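Local coordinates for protein nicotinate phosphoribosyltransferase (PDB 2IM5) that probably catalyses the ATP-dependent joining of nicotinate to 5-phosphoribosyl 1-diphosphate, yielding nicotinate ribonucleotide for NAD(+) biosynthesis, at residues E68-Q71 against R72-Y76; D177-T180 against D181-Q185; L293-P297 against K298-I302; N336-G339 against G340-P344. One frame throughout, in Å; residues are numbered along the deposited sequence.

Contact 1 (E68-Q71 against R72-Y76); sequences EFLQ and RELPY
F69 and E73, one helical turn apart, form the dense part of this contact. The F69 ring, swung back alongside its own carbonyl carbon (chi1 172°), has one face against the aliphatic part of the glutamate. E73 CB sits over that face in a CH-pi contact, 4.0 Å from the ring centroid and displaced toward the rim, while E73 CG comes within 3.3 Å of F69 CE1. The backbone draws the same two residues together, because E73 N donates an almost straight bond of 2.7 Å to F69 O. L74 continues the packing inward: its CD1 reaches F69 CE2 at 3.9 Å and its CD2 meets L70 CD2 at 4.0 Å. Both leucines are buried; L74 also rests on L12 and V207, L70 on L8, L62 and L85, and the F69 ring stacks with H201.

The exposed side is looser. E68 and R72 run alongside each other in the same direction, but E68 OE1 stays 4.0 Å from R72 NH2 and well out of the guanidinium plane, leaving a general attraction between charges with no directed bond.

L74 N still bonds to L70 O at 2.9 Å, although L74 itself has left helical geometry, and P75 then supplies no N-H. The arrangement is that of the C-terminal turn of an amphipathic alpha-helix, here helix 64-73, broken off just ahead of a proline.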
loop_
_atom_site.group_PDB
_atom_site.type_symbol
_atom_site.label_atom_id
_atom_site.label_comp_id
_atom_site.label_asym_id
_atom_site.label_seq_id
_atom_site.Cartn_x
_atom_site.Cartn_y
_atom_site.Cartn_z
ATOM N N GLU A 68 -14.800 -16.939 7.219
ATOM C CA GLU A 68 -14.853 -18.005 6.218
ATOM C C GLU A 68 -14.237 -17.531 4.908
ATOM O O GLU A 68 -13.588 -18.305 4.201
ATOM C CB GLU A 68 -16.296 -18.443 5.970
ATOM C CG GLU A 68 -16.895 -19.254 7.105
ATOM C CD GLU A 68 -18.392 -19.493 6.934
ATOM O OE1 GLU A 68 -18.818 -19.873 5.814
ATOM O OE2 GLU A 68 -19.140 -19.304 7.924
ATOM N N PHE A 69 -14.449 -16.257 4.583
ATOM C CA PHE A 69 -13.882 -15.684 3.371
ATOM C C PHE A 69 -12.350 -15.704 3.463
ATOM O O PHE A 69 -11.664 -16.106 2.523
ATOM C CB PHE A 69 -14.358 -14.243 3.191
ATOM C CG PHE A 69 -13.682 -13.517 2.067
ATOM C CD1 PHE A 69 -13.988 -13.816 0.739
ATOM C CD2 PHE A 69 -12.721 -12.544 2.333
ATOM C CE1 PHE A 69 -13.345 -13.152 -0.309
ATOM C CE2 PHE A 69 -12.075 -11.878 1.302
ATOM C CZ PHE A 69 -12.388 -12.184 -0.030
ATOM N N LEU A 70 -11.817 -15.262 4.597
ATOM C CA LEU A 70 -10.372 -15.236 4.781
ATOM C C LEU A 70 -9.780 -16.636 4.643
ATOM O O LEU A 70 -8.732 -16.821 4.022
ATOM C CB LEU A 70 -10.007 -14.662 6.156
ATOM C CG LEU A 70 -10.356 -13.190 6.406
ATOM C CD1 LEU A 70 -9.940 -12.802 7.809
ATOM C CD2 LEU A 70 -9.648 -12.305 5.379
ATOM N N GLN A 71 -10.457 -17.622 5.221
ATOM C CA GLN A 71 -9.976 -18.996 5.159
ATOM C C GLN A 71 -9.983 -19.524 3.732
ATOM O O GLN A 71 -9.084 -20.255 3.332
ATOM C CB GLN A 71 -10.835 -19.891 6.050
ATOM C CG GLN A 71 -10.838 -19.463 7.500
ATOM C CD GLN A 71 -11.855 -20.221 8.334
ATOM O OE1 GLN A 71 -13.012 -20.369 7.937
ATOM N NE2 GLN A 71 -11.436 -20.689 9.502
ATOM N N ARG A 72 -10.983 -19.132 2.954
ATOM C CA ARG A 72 -11.079 -19.610 1.581
ATOM C C ARG A 72 -10.289 -18.820 0.552
ATOM O O ARG A 72 -9.679 -19.410 -0.334
ATOM C CB ARG A 72 -12.548 -19.665 1.148
ATOM C CG ARG A 72 -13.356 -20.659 1.957
ATOM C CD ARG A 72 -14.827 -20.663 1.600
ATOM N NE ARG A 72 -15.555 -21.603 2.450
ATOM C CZ ARG A 72 -16.874 -21.771 2.435
ATOM N NH1 ARG A 72 -17.637 -21.059 1.611
ATOM N NH2 ARG A 72 -17.432 -22.661 3.245
ATOM N N GLU A 73 -10.290 -17.498 0.676
ATOM C CA GLU A 73 -9.616 -16.650 -0.291
ATOM C C GLU A 73 -8.222 -16.147 0.043
ATOM O O GLU A 73 -7.497 -15.717 -0.852
ATOM C CB GLU A 73 -10.515 -15.464 -0.626
ATOM C CG GLU A 73 -11.829 -15.877 -1.251
ATOM C CD GLU A 73 -11.628 -16.747 -2.477
ATOM O OE1 GLU A 73 -10.905 -16.309 -3.401
ATOM O OE2 GLU A 73 -12.185 -17.867 -2.512
ATOM N N LEU A 74 -7.844 -16.172 1.315
ATOM C CA LEU A 74 -6.504 -15.716 1.699
ATOM C C LEU A 74 -5.827 -16.816 2.504
ATOM O O LEU A 74 -5.418 -16.604 3.655
ATOM C CB LEU A 74 -6.575 -14.425 2.525
ATOM C CG LEU A 74 -6.929 -13.123 1.787
ATOM C CD1 LEU A 74 -8.388 -13.148 1.362
ATOM C CD2 LEU A 74 -6.670 -11.929 2.705
ATOM N N PRO A 75 -5.691 -18.010 1.895
ATOM C CA PRO A 75 -5.069 -19.172 2.536
ATOM C C PRO A 75 -3.627 -18.977 2.981
ATOM O O PRO A 75 -3.158 -19.704 3.853
ATOM C CB PRO A 75 -5.219 -20.270 1.482
ATOM C CG PRO A 75 -5.113 -19.502 0.201
ATOM C CD PRO A 75 -5.987 -18.298 0.477
ATOM N N TYR A 76 -2.915 -18.021 2.386
ATOM C CA TYR A 76 -1.535 -17.785 2.809
ATOM C C TYR A 76 -1.495 -17.199 4.231
ATOM O O TYR A 76 -0.428 -17.103 4.840
ATOM C CB TYR A 76 -0.796 -16.886 1.809
ATOM C CG TYR A 76 -1.665 -15.849 1.155
ATOM C CD1 TYR A 76 -1.963 -14.653 1.803
ATOM C CD2 TYR A 76 -2.234 -16.086 -0.098
ATOM C CE1 TYR A 76 -2.817 -13.710 1.221
ATOM C CE2 TYR A 76 -3.092 -15.152 -0.690
ATOM C CZ TYR A 76 -3.378 -13.972 -0.023
ATOM O OH TYR A 76 -4.243 -13.060 -0.583
#

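Contact 2 (D177-T180 against D181-Q185); sequences DRVT and DILKQ
R178 meets both D181 and I182 along one flank of helix 173-186, through two different kinds of contact. The polar one is a long salt bridge: D181 OD2 lies at the edge of the guanidinium, in its plane, 3.8 Å from R178 NH1. A water also links the two, accepting from R178 NH1 at 3.0 Å and donating to D181 OD2 at 2.9 Å. At this length, and with the carboxylate and guanidinium planes 65° apart, the acid does not form a paired, two-pronged bridge. R178 NE has a separate salt bridge to E145 of helix 141-157, and D177 turns its own carboxylate to K202 and H203.

The apolar contacts lie beside this network. The arginine bends at its second torsion (chi2 50°), which folds the guanidinium back across I182, whose CG1 stands over one face and 3.5 Å from R178 NE. V179 and L183 run alongside each other on the helix face, with V179 CG1 3.8 Å from L183 CD1; both rest on T148.

Backbone bonds are regular. I182 N donates to R178 O and L183 N to V179 O, each at 2.9 Å, flanked by the D181-D177 and K184-T180 bonds. Such i to i+4 repetition, with L183 turned toward I164 of strand 162-164 and V179 toward the neighbouring helix, is characteristic of the connecting helix of a beta-alpha-beta unit, here between strands 162-164 and 191-194.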
loop_
_atom_site.group_PDB
_atom_site.type_symbol
_atom_site.label_atom_id
_atom_site.label_comp_id
_atom_site.label_asym_id
_atom_site.label_seq_id
_atom_site.Cartn_x
_atom_site.Cartn_y
_atom_site.Cartn_z
ATOM N N ASP A 177 -16.956 1.500 -3.442
ATOM C CA ASP A 177 -17.847 0.352 -3.560
ATOM C C ASP A 177 -18.519 0.314 -4.931
ATOM O O ASP A 177 -18.484 -0.700 -5.623
ATOM C CB ASP A 177 -18.919 0.411 -2.469
ATOM C CG ASP A 177 -19.722 -0.874 -2.362
ATOM O OD1 ASP A 177 -19.835 -1.607 -3.365
ATOM O OD2 ASP A 177 -20.259 -1.152 -1.272
ATOM N N ARG A 178 -19.139 1.424 -5.315
ATOM C CA ARG A 178 -19.825 1.501 -6.603
ATOM C C ARG A 178 -18.858 1.394 -7.779
ATOM O O ARG A 178 -19.151 0.725 -8.765
ATOM C CB ARG A 178 -20.631 2.803 -6.698
ATOM C CG ARG A 178 -21.413 2.962 -7.999
ATOM C CD ARG A 178 -22.240 1.716 -8.311
ATOM N NE ARG A 178 -22.883 1.801 -9.619
ATOM C CZ ARG A 178 -23.453 0.772 -10.243
ATOM N NH1 ARG A 178 -23.460 -0.432 -9.680
ATOM N NH2 ARG A 178 -24.017 0.947 -11.431
ATOM N N VAL A 179 -17.710 2.052 -7.674
ATOM C CA VAL A 179 -16.707 2.010 -8.735
ATOM C C VAL A 179 -16.233 0.576 -8.962
ATOM O O VAL A 179 -16.050 0.148 -10.105
ATOM C CB VAL A 179 -15.485 2.905 -8.392
ATOM C CG1 VAL A 179 -14.314 2.589 -9.326
ATOM C CG2 VAL A 179 -15.868 4.382 -8.534
ATOM N N THR A 180 -16.036 -0.159 -7.869
ATOM C CA THR A 180 -15.603 -1.548 -7.949
ATOM C C THR A 180 -16.681 -2.374 -8.640
ATOM O O THR A 180 -16.387 -3.230 -9.469
ATOM C CB THR A 180 -15.358 -2.134 -6.543
ATOM O OG1 THR A 180 -14.319 -1.387 -5.903
ATOM C CG2 THR A 180 -14.954 -3.602 -6.630
ATOM N N ASP A 181 -17.934 -2.104 -8.289
ATOM C CA ASP A 181 -19.066 -2.816 -8.874
ATOM C C ASP A 181 -19.130 -2.590 -10.384
ATOM O O ASP A 181 -19.325 -3.529 -11.156
ATOM C CB ASP A 181 -20.371 -2.339 -8.243
ATOM C CG ASP A 181 -21.511 -3.306 -8.473
ATOM O OD1 ASP A 181 -21.539 -3.951 -9.543
ATOM O OD2 ASP A 181 -22.383 -3.415 -7.584
ATOM N N ILE A 182 -18.956 -1.341 -10.797
ATOM C CA ILE A 182 -18.995 -0.995 -12.210
ATOM C C ILE A 182 -17.839 -1.622 -12.983
ATOM O O ILE A 182 -18.029 -2.177 -14.069
ATOM C CB ILE A 182 -18.950 0.534 -12.399
ATOM C CG1 ILE A 182 -20.184 1.168 -11.752
ATOM C CG2 ILE A 182 -18.878 0.877 -13.879
ATOM C CD1 ILE A 182 -20.145 2.682 -11.700
ATOM N N LEU A 183 -16.636 -1.530 -12.429
ATOM C CA LEU A 183 -15.470 -2.096 -13.102
ATOM C C LEU A 183 -15.626 -3.602 -13.281
ATOM O O LEU A 183 -15.300 -4.146 -14.330
ATOM C CB LEU A 183 -14.194 -1.777 -12.316
ATOM C CG LEU A 183 -13.746 -0.320 -12.439
ATOM C CD1 LEU A 183 -12.572 -0.027 -11.511
ATOM C CD2 LEU A 183 -13.352 -0.053 -13.888
ATOM N N LYS A 184 -16.137 -4.267 -12.254
ATOM C CA LYS A 184 -16.340 -5.706 -12.320
ATOM C C LYS A 184 -17.279 -6.029 -13.476
ATOM O O LYS A 184 -17.115 -7.028 -14.169
ATOM C CB LYS A 184 -16.958 -6.218 -11.017
ATOM C CG LYS A 184 -17.191 -7.716 -11.018
ATOM C CD LYS A 184 -18.080 -8.164 -9.878
ATOM C CE LYS A 184 -18.328 -9.668 -9.951
ATOM N NZ LYS A 184 -19.187 -10.153 -8.843
ATOM N N GLN A 185 -18.258 -5.158 -13.672
ATOM C CA GLN A 185 -19.265 -5.321 -14.711
ATOM C C GLN A 185 -18.768 -5.027 -16.134
ATOM O O GLN A 185 -19.194 -5.672 -17.090
ATOM C CB GLN A 185 -20.458 -4.417 -14.384
ATOM C CG GLN A 185 -21.716 -4.699 -15.178
ATOM C CD GLN A 185 -22.821 -3.684 -14.899
ATOM O OE1 GLN A 185 -23.031 -3.276 -13.750
ATOM N NE2 GLN A 185 -23.542 -3.286 -15.950
HETATM O O HOH W 1 -22.950 -0.736 -6.726
#

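Contact 3 (L293-P297 against K298-I302); sequences LRVDP and KIKYI
The first torsions of D296 and I299 set their side chains against each other across the turn. The carboxylate of D296 extends away from its backbone N (chi1 -175°) and folds back over the following turn, while I299 places CG1 between its own backbone N and carbonyl carbon (chi1 68°). CG1 thereby packs tightly on the D296 carbonyl, 3.1 Å from D296 O, and the other branch, I299 CG2, lies 3.4 Å from D296 OD2. The carboxylate also accepts a hydrogen bond: K298 N donates to D296 OD1 at 3.2 Å, meeting the oxygen from above the carboxylate plane, 70° out of it. This closes an Asx turn. K298 CB follows alongside the same oxygen, whereas the extended remainder of that lysine, an exposed residue, leads away.

Two overlapping backbone bonds tighten the chain here. I299 N donates to D296 O at 3.2 Å, and K300 N to P297 O at 3.0 Å; in both the donor stands well above the carbonyl plane, in keeping with their i to i+3 spacing.

K300 turns inward instead. Bent at its second torsion, its chain crosses V295 at about a right angle, with K300 CE 3.7 Å from V295 CG1. The ammonium of this buried lysine bonds to the carbonyls of F269 and A266, at the end of helix 263-268, and Y290 packs against V295, P297 and K300.

An Asx turn running into a short 3-10 turn bends the chain sharply, and here it makes the alpha-to-beta connection from helix 279-292 into strand 301-304 of the parallel sheet.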
loop_
_atom_site.group_PDB
_atom_site.type_symbol
_atom_site.label_atom_id
_atom_site.label_comp_id
_atom_site.label_asym_id
_atom_site.label_seq_id
_atom_site.Cartn_x
_atom_site.Cartn_y
_atom_site.Cartn_z
ATOM N N LEU A 293 21.956 -11.749 -14.686
ATOM C CA LEU A 293 21.795 -12.906 -13.820
ATOM C C LEU A 293 21.397 -14.157 -14.596
ATOM O O LEU A 293 21.185 -15.214 -14.007
ATOM C CB LEU A 293 20.735 -12.616 -12.759
ATOM C CG LEU A 293 21.067 -11.533 -11.729
ATOM C CD1 LEU A 293 19.836 -11.239 -10.883
ATOM C CD2 LEU A 293 22.233 -12.000 -10.860
ATOM N N ARG A 294 21.296 -14.032 -15.914
ATOM C CA ARG A 294 20.909 -15.150 -16.761
ATOM C C ARG A 294 19.532 -15.685 -16.383
ATOM O O ARG A 294 19.313 -16.893 -16.300
ATOM C CB ARG A 294 21.958 -16.267 -16.689
ATOM C CG ARG A 294 23.040 -16.173 -17.762
ATOM C CD ARG A 294 23.670 -14.782 -17.828
ATOM N NE ARG A 294 24.527 -14.619 -19.006
ATOM C CZ ARG A 294 25.159 -13.494 -19.329
ATOM N NH1 ARG A 294 25.037 -12.417 -18.563
ATOM N NH2 ARG A 294 25.916 -13.448 -20.421
ATOM N N VAL A 295 18.612 -14.760 -16.141
ATOM C CA VAL A 295 17.236 -15.087 -15.806
ATOM C C VAL A 295 16.422 -14.486 -16.947
ATOM O O VAL A 295 16.687 -13.366 -17.373
ATOM C CB VAL A 295 16.819 -14.452 -14.461
ATOM C CG1 VAL A 295 15.330 -14.618 -14.236
ATOM C CG2 VAL A 295 17.595 -15.100 -13.327
ATOM N N ASP A 296 15.444 -15.232 -17.447
ATOM C CA ASP A 296 14.632 -14.764 -18.560
ATOM C C ASP A 296 13.577 -13.744 -18.147
ATOM O O ASP A 296 12.578 -14.090 -17.521
ATOM C CB ASP A 296 13.967 -15.960 -19.250
ATOM C CG ASP A 296 13.190 -15.562 -20.493
ATOM O OD1 ASP A 296 13.402 -14.439 -21.007
ATOM O OD2 ASP A 296 12.373 -16.381 -20.962
ATOM N N PRO A 297 13.781 -12.470 -18.508
ATOM C CA PRO A 297 12.829 -11.413 -18.158
ATOM C C PRO A 297 11.443 -11.601 -18.750
ATOM O O PRO A 297 10.452 -11.116 -18.200
ATOM C CB PRO A 297 13.514 -10.143 -18.669
ATOM C CG PRO A 297 14.343 -10.634 -19.802
ATOM C CD PRO A 297 14.916 -11.923 -19.273
ATOM N N LYS A 298 11.365 -12.313 -19.863
ATOM C CA LYS A 298 10.085 -12.538 -20.517
ATOM C C LYS A 298 9.104 -13.359 -19.688
ATOM O O LYS A 298 7.894 -13.261 -19.883
ATOM C CB LYS A 298 10.306 -13.181 -21.886
ATOM C CG LYS A 298 11.065 -12.270 -22.830
ATOM C CD LYS A 298 11.288 -12.901 -24.192
ATOM C CE LYS A 298 12.047 -11.951 -25.108
ATOM N NZ LYS A 298 12.209 -12.538 -26.470
ATOM N N ILE A 299 9.609 -14.163 -18.758
ATOM C CA ILE A 299 8.715 -14.951 -17.928
ATOM C C ILE A 299 8.382 -14.211 -16.631
ATOM O O ILE A 299 7.596 -14.692 -15.815
ATOM C CB ILE A 299 9.315 -16.342 -17.584
ATOM C CG1 ILE A 299 10.516 -16.182 -16.652
ATOM C CG2 ILE A 299 9.720 -17.061 -18.865
ATOM C CD1 ILE A 299 11.163 -17.496 -16.250
ATOM N N LYS A 300 8.971 -13.035 -16.445
ATOM C CA LYS A 300 8.720 -12.240 -15.248
ATOM C C LYS A 300 7.675 -11.162 -15.527
ATOM O O LYS A 300 7.366 -10.861 -16.685
ATOM C CB LYS A 300 10.018 -11.584 -14.765
ATOM C CG LYS A 300 11.136 -12.569 -14.448
ATOM C CD LYS A 300 10.747 -13.520 -13.314
ATOM C CE LYS A 300 11.904 -14.465 -12.981
ATOM N NZ LYS A 300 11.572 -15.376 -11.847
ATOM N N TYR A 301 7.140 -10.581 -14.456
ATOM C CA TYR A 301 6.126 -9.532 -14.561
ATOM C C TYR A 301 6.552 -8.290 -13.791
ATOM O O TYR A 301 7.325 -8.367 -12.841
ATOM C CB TYR A 301 4.793 -9.980 -13.936
ATOM C CG TYR A 301 4.237 -11.293 -14.430
ATOM C CD1 TYR A 301 3.088 -11.328 -15.229
ATOM C CD2 TYR A 301 4.843 -12.503 -14.092
ATOM C CE1 TYR A 301 2.555 -12.539 -15.675
ATOM C CE2 TYR A 301 4.322 -13.724 -14.535
ATOM C CZ TYR A 301 3.178 -13.733 -15.323
ATOM O OH TYR A 301 2.658 -14.934 -15.754
ATOM N N ILE A 302 6.029 -7.144 -14.208
ATOM C CA ILE A 302 6.276 -5.903 -13.501
ATOM C C ILE A 302 4.900 -5.317 -13.240
ATOM O O ILE A 302 4.091 -5.182 -14.163
ATOM C CB ILE A 302 7.064 -4.867 -14.310
ATOM C CG1 ILE A 302 8.505 -5.321 -14.502
ATOM C CG2 ILE A 302 7.038 -3.523 -13.567
ATOM C CD1 ILE A 302 9.331 -4.357 -15.338
#

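Contact 4 (N336-G339 against G340-P344); sequences NDVG and GGVEP
N336 and P344 face each other across the open end of this loop, the proline ring packed against the side-chain amide. P344 CG stands 3.8 Å from N336 CG, and P344 CA is 3.7 Å from N336 ND2, so the pyrrolidine spans the amide from its carbon to its nitrogen. The amide is held from outside the loop: ND2 donates to R169 O and is also bonded to Y132 OH. The amide oxygen lacks such support: N336 OD1 is buried and has V342 CG1 at 4.2 Å, but no polar partner in the model; the asparagine and valine side chains meet there at about a right angle.

Nearer the bend, V338 and V342 cross at a slant. V338 CG2, placed between its own backbone N and carbonyl carbon, touches V342 CB at 3.8 Å. V342 CG1 lies opposite its backbone N (chi1 178°), which leaves V342 CG2 beside that nitrogen, 3.3 Å from G339 O. F171 packs against N336, V338 and V342, and so touches both arms.

No hydrogen bond passes between the segments, even though their directions differ by 160°. The reversal is made by a type I' beta turn from G339 to V342, with G339, G340 and G341 all at positive phi, where the lack of a side chain avoids strain. This is a glycine-rich, hairpin-like bend without a strand ladder, part of the passage from helix 332-335 to strand 347-355 of the antiparallel sheet.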
loop_
_atom_site.group_PDB
_atom_site.type_symbol
_atom_site.label_atom_id
_atom_site.label_comp_id
_atom_site.label_asym_id
_atom_site.label_seq_id
_atom_site.Cartn_x
_atom_site.Cartn_y
_atom_site.Cartn_z
ATOM N N ASN A 336 -11.270 8.272 -6.629
ATOM C CA ASN A 336 -11.501 9.669 -6.311
ATOM C C ASN A 336 -11.442 10.504 -7.583
ATOM O O ASN A 336 -10.482 11.234 -7.818
ATOM C CB ASN A 336 -10.474 10.180 -5.300
ATOM C CG ASN A 336 -10.953 11.418 -4.572
ATOM O OD1 ASN A 336 -11.704 12.227 -5.133
ATOM N ND2 ASN A 336 -10.518 11.584 -3.324
ATOM N N ASP A 337 -12.481 10.367 -8.398
ATOM C CA ASP A 337 -12.610 11.087 -9.665
ATOM C C ASP A 337 -14.115 11.344 -9.796
ATOM O O ASP A 337 -14.768 10.914 -10.751
ATOM C CB ASP A 337 -12.089 10.202 -10.804
ATOM C CG ASP A 337 -12.192 10.865 -12.162
ATOM O OD1 ASP A 337 -12.218 12.119 -12.221
ATOM O OD2 ASP A 337 -12.229 10.129 -13.176
ATOM N N VAL A 338 -14.651 12.049 -8.808
ATOM C CA VAL A 338 -16.076 12.326 -8.730
ATOM C C VAL A 338 -16.577 13.610 -9.382
ATOM O O VAL A 338 -17.744 13.978 -9.209
ATOM C CB VAL A 338 -16.524 12.320 -7.256
ATOM C CG1 VAL A 338 -16.137 10.995 -6.606
ATOM C CG2 VAL A 338 -15.887 13.483 -6.512
ATOM N N GLY A 339 -15.707 14.283 -10.128
ATOM C CA GLY A 339 -16.096 15.512 -10.792
ATOM C C GLY A 339 -16.338 16.674 -9.841
ATOM O O GLY A 339 -16.229 16.537 -8.617
ATOM N N GLY A 340 -16.666 17.831 -10.411
ATOM C CA GLY A 340 -16.931 19.010 -9.602
ATOM C C GLY A 340 -15.677 19.672 -9.063
ATOM O O GLY A 340 -15.715 20.333 -8.026
ATOM N N GLY A 341 -14.566 19.494 -9.765
ATOM C CA GLY A 341 -13.320 20.092 -9.321
ATOM C C GLY A 341 -12.766 19.459 -8.055
ATOM O O GLY A 341 -11.732 19.892 -7.546
ATOM N N VAL A 342 -13.448 18.439 -7.540
ATOM C CA VAL A 342 -12.996 17.761 -6.332
ATOM C C VAL A 342 -11.669 17.069 -6.596
ATOM O O VAL A 342 -11.549 16.270 -7.524
ATOM C CB VAL A 342 -14.011 16.704 -5.859
ATOM C CG1 VAL A 342 -13.472 15.988 -4.627
ATOM C CG2 VAL A 342 -15.350 17.366 -5.552
ATOM N N GLU A 343 -10.672 17.377 -5.774
ATOM C CA GLU A 343 -9.350 16.789 -5.929
ATOM C C GLU A 343 -8.958 15.929 -4.732
ATOM O O GLU A 343 -9.317 16.225 -3.596
ATOM C CB GLU A 343 -8.312 17.891 -6.137
ATOM C CG GLU A 343 -8.197 18.890 -4.983
ATOM C CD GLU A 343 -9.485 19.667 -4.722
ATOM O OE1 GLU A 343 -10.401 19.118 -4.070
ATOM O OE2 GLU A 343 -9.582 20.829 -5.177
ATOM N N PRO A 344 -8.218 14.839 -4.981
ATOM C CA PRO A 344 -7.771 13.925 -3.926
ATOM C C PRO A 344 -6.843 14.619 -2.938
ATOM O O PRO A 344 -6.110 15.536 -3.308
ATOM C CB PRO A 344 -7.040 12.830 -4.700
ATOM C CG PRO A 344 -7.725 12.843 -6.039
ATOM C CD PRO A 344 -7.859 14.316 -6.309
#

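Overall arrangement
All four contacts are local and partly buried, their centres about 20 to 24 Å from the centre of the chain. Contact 1 is at the C-terminal end of a helix and contact 2 within one; both pair buried apolar residues with charged ones, but contact 2 is the more buried and contact 1 has four exposed residues. Contacts 3 and 4 are turns in connecting loops, a sharp bend built on polar turn bonds beside a buried lysine and a true reversal built on side-chain packing and glycines. Contacts 2 and 4, about 6 Å apart at their nearest atoms, both lean on helix 141-157. Contact 3 serves the same parallel sheet as contact 2, whereas contact 4 leads toward the antiparallel one. Contact 1 alone belongs to the family's N-terminal domain.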